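Local coordinates for protein beta-L-arabinobiosidase (Bacteroides thetaiotaomicron, PDB 5MQR) that hydrolyses glycosidic bonds in plant pectin breakdown, as a beta-L-arabinobiosidase to which exo-alpha-sialidase activity is also tentatively assigned, at residues V51-L56 / N432-V437. Numbering follows the deposited sequence.
Sequences VHNIQL and NIYSPV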
loop_
_atom_site.group_PDB
_atom_site.type_symbol
_atom_site.label_atom_id
_atom_site.label_comp_id
_atom_site.label_asym_id
_atom_site.label_seq_id
_atom_site.Cartn_x
_atom_site.Cartn_y
_atom_site.Cartn_z
ATOM N N VAL A 51 -12.661 -8.071 3.137
ATOM C CA VAL A 51 -14.087 -7.803 3.053
ATOM C C VAL A 51 -14.827 -8.950 3.725
ATOM O O VAL A 51 -14.608 -10.120 3.390
ATOM C CB VAL A 51 -14.610 -7.660 1.614
ATOM C CG1 VAL A 51 -16.093 -7.291 1.619
ATOM C CG2 VAL A 51 -13.860 -6.576 0.877
ATOM N N HIS A 52 -15.698 -8.615 4.667
ATOM C CA HIS A 52 -16.592 -9.619 5.267
ATOM C C HIS A 52 -18.026 -9.393 4.789
ATOM O O HIS A 52 -18.619 -8.333 5.045
ATOM C CB HIS A 52 -16.527 -9.577 6.787
ATOM C CG HIS A 52 -15.171 -9.857 7.332
ATOM N ND1 HIS A 52 -14.851 -9.632 8.644
ATOM C CD2 HIS A 52 -14.045 -10.312 6.741
ATOM C CE1 HIS A 52 -13.589 -9.963 8.851
ATOM N NE2 HIS A 52 -13.081 -10.389 7.710
ATOM N N ASN A 53 -18.560 -10.381 4.085
ATOM C CA ASN A 53 -19.952 -10.364 3.665
ATOM C C ASN A 53 -20.704 -11.152 4.727
ATOM O O ASN A 53 -20.434 -12.346 4.902
ATOM C CB ASN A 53 -20.149 -11.052 2.306
ATOM C CG ASN A 53 -19.142 -10.629 1.269
ATOM O OD1 ASN A 53 -18.519 -11.478 0.625
ATOM N ND2 ASN A 53 -19.009 -9.327 1.057
ATOM N N ILE A 54 -21.652 -10.491 5.400
ATOM C CA ILE A 54 -22.412 -11.054 6.505
ATOM C C ILE A 54 -23.911 -11.016 6.189
ATOM O O ILE A 54 -24.481 -9.933 6.009
ATOM C CB ILE A 54 -22.177 -10.275 7.814
ATOM C CG1 ILE A 54 -20.682 -10.188 8.138
ATOM C CG2 ILE A 54 -22.919 -10.931 8.980
ATOM C CD1 ILE A 54 -19.974 -11.530 8.331
ATOM N N GLN A 55 -24.544 -12.189 6.140
ATOM C CA GLN A 55 -25.980 -12.253 5.945
ATOM C C GLN A 55 -26.702 -11.986 7.273
ATOM O O GLN A 55 -26.407 -12.588 8.299
ATOM C CB GLN A 55 -26.390 -13.602 5.370
ATOM C CG GLN A 55 -27.776 -13.668 4.768
ATOM C CD GLN A 55 -28.088 -15.052 4.227
ATOM O OE1 GLN A 55 -27.968 -16.047 4.943
ATOM N NE2 GLN A 55 -28.442 -15.131 2.958
ATOM N N LEU A 56 -27.662 -11.080 7.210
ATOM C CA LEU A 56 -28.431 -10.662 8.350
ATOM C C LEU A 56 -29.780 -11.376 8.409
ATOM O O LEU A 56 -30.184 -11.789 9.480
ATOM C CB LEU A 56 -28.658 -9.148 8.290
ATOM C CG LEU A 56 -27.623 -8.296 8.993
ATOM C CD1 LEU A 56 -26.241 -8.578 8.447
ATOM C CD2 LEU A 56 -27.966 -6.823 8.860
ATOM N N ASN A 432 -10.904 -12.587 3.694
ATOM C CA ASN A 432 -12.188 -12.288 3.072
ATOM C C ASN A 432 -13.153 -13.395 3.455
ATOM O O ASN A 432 -12.802 -14.562 3.392
ATOM C CB ASN A 432 -12.017 -12.168 1.572
ATOM C CG ASN A 432 -11.194 -10.943 1.207
ATOM O OD1 ASN A 432 -10.085 -10.748 1.718
ATOM N ND2 ASN A 432 -11.761 -10.075 0.401
ATOM N N ILE A 433 -14.331 -13.014 3.932
ATOM C CA ILE A 433 -15.257 -13.933 4.552
ATOM C C ILE A 433 -16.650 -13.713 3.942
ATOM O O ILE A 433 -17.124 -12.583 3.817
ATOM C CB ILE A 433 -15.257 -13.736 6.087
ATOM C CG1 ILE A 433 -13.931 -14.197 6.682
ATOM C CG2 ILE A 433 -16.374 -14.523 6.749
ATOM C CD1 ILE A 433 -13.809 -13.880 8.148
ATOM N N TYR A 434 -17.275 -14.825 3.568
ATOM C CA TYR A 434 -18.626 -14.891 3.050
ATOM C C TYR A 434 -19.379 -15.815 3.998
ATOM O O TYR A 434 -19.077 -17.006 4.054
ATOM C CB TYR A 434 -18.586 -15.478 1.632
ATOM C CG TYR A 434 -19.947 -15.642 1.008
ATOM C CD1 TYR A 434 -20.662 -14.537 0.538
ATOM C CD2 TYR A 434 -20.516 -16.893 0.875
ATOM C CE1 TYR A 434 -21.915 -14.690 -0.048
ATOM C CE2 TYR A 434 -21.763 -17.045 0.301
ATOM C CZ TYR A 434 -22.467 -15.947 -0.156
ATOM O OH TYR A 434 -23.726 -16.109 -0.702
ATOM N N SER A 435 -20.343 -15.269 4.745
ATOM C CA SER A 435 -20.939 -15.961 5.883
ATOM C C SER A 435 -22.484 -15.868 5.885
ATOM O O SER A 435 -23.065 -14.977 6.515
ATOM C CB SER A 435 -20.328 -15.444 7.182
ATOM O OG SER A 435 -20.716 -16.263 8.258
ATOM N N PRO A 436 -23.147 -16.775 5.130
ATOM C CA PRO A 436 -24.613 -16.902 5.186
ATOM C C PRO A 436 -25.060 -17.424 6.541
ATOM O O PRO A 436 -24.292 -18.099 7.211
ATOM C CB PRO A 436 -24.926 -17.918 4.065
ATOM C CG PRO A 436 -23.737 -17.888 3.174
ATOM C CD PRO A 436 -22.582 -17.667 4.099
ATOM N N VAL A 437 -26.289 -17.102 6.938
ATOM C CA VAL A 437 -26.816 -17.483 8.273
ATOM C C VAL A 437 -26.736 -19.007 8.474
ATOM O O VAL A 437 -26.366 -19.468 9.554
ATOM C CB VAL A 437 -28.273 -16.975 8.515
ATOM C CG1 VAL A 437 -28.765 -17.317 9.936
ATOM C CG2 VAL A 437 -28.344 -15.467 8.338
HETATM O O HOH W 1 -24.623 -14.414 9.104
#
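V51 O accepts a hydrogen bond from I433 N, the first of four backbone bonds that join strands 52-56 and 432-435 in parallel, their axes 4.7 Å apart. Donors and acceptors alternate strictly: N53 N gives to I433 O, S435 N to N53 O at 2.9 Å, and Q55 N to S435 O at a longer 3.2 Å, with the donor lifted above the carbonyl plane. A water donates to both S435 O and Q55 O.

Past S435 the strand ends, and P436 has no amide hydrogen to offer. The side chain of Q55 takes over the pairing: CG lies anti to the backbone N (chi1 -164°), and the extended chain carries OE1 to V437 N at 2.8 Å, nearly straight at the hydrogen (165°) though V437 N approaches somewhat tilted from the amide plane. With an alanine at this position, V437 N would probably lose its acceptor, and the chain leaving the strand its tether to 51-56.

Strand 52-57 joins the late strands 397-403 and 387-393, an N- and C-terminal mix consistent with the Velcro closure of a beta-propeller; 431-435, through the one parallel pairing of this mixed sheet, extends it into the sialidase-like CBM region.

On one face, the imidazole of H52 lies under I433 CD1, a CH-pi contact 3.9 Å from CD1 to the centroid of the H52 ring. Its nitrogens are engaged by Y114 OH at ND1 and L428 O at NE2. On the other, N53 OD1 meets the edge of the Y434 ring at CD1 (3.7 Å), the amide and ring planes 72° apart, while N53 ND2 bonds to S401 OG and V351 O, and Y434 OH to the calcium ligand D457. N432 OD1 takes G50 N, N432 ND2 gives to V48 O, and S435 OG bonds with V441 N.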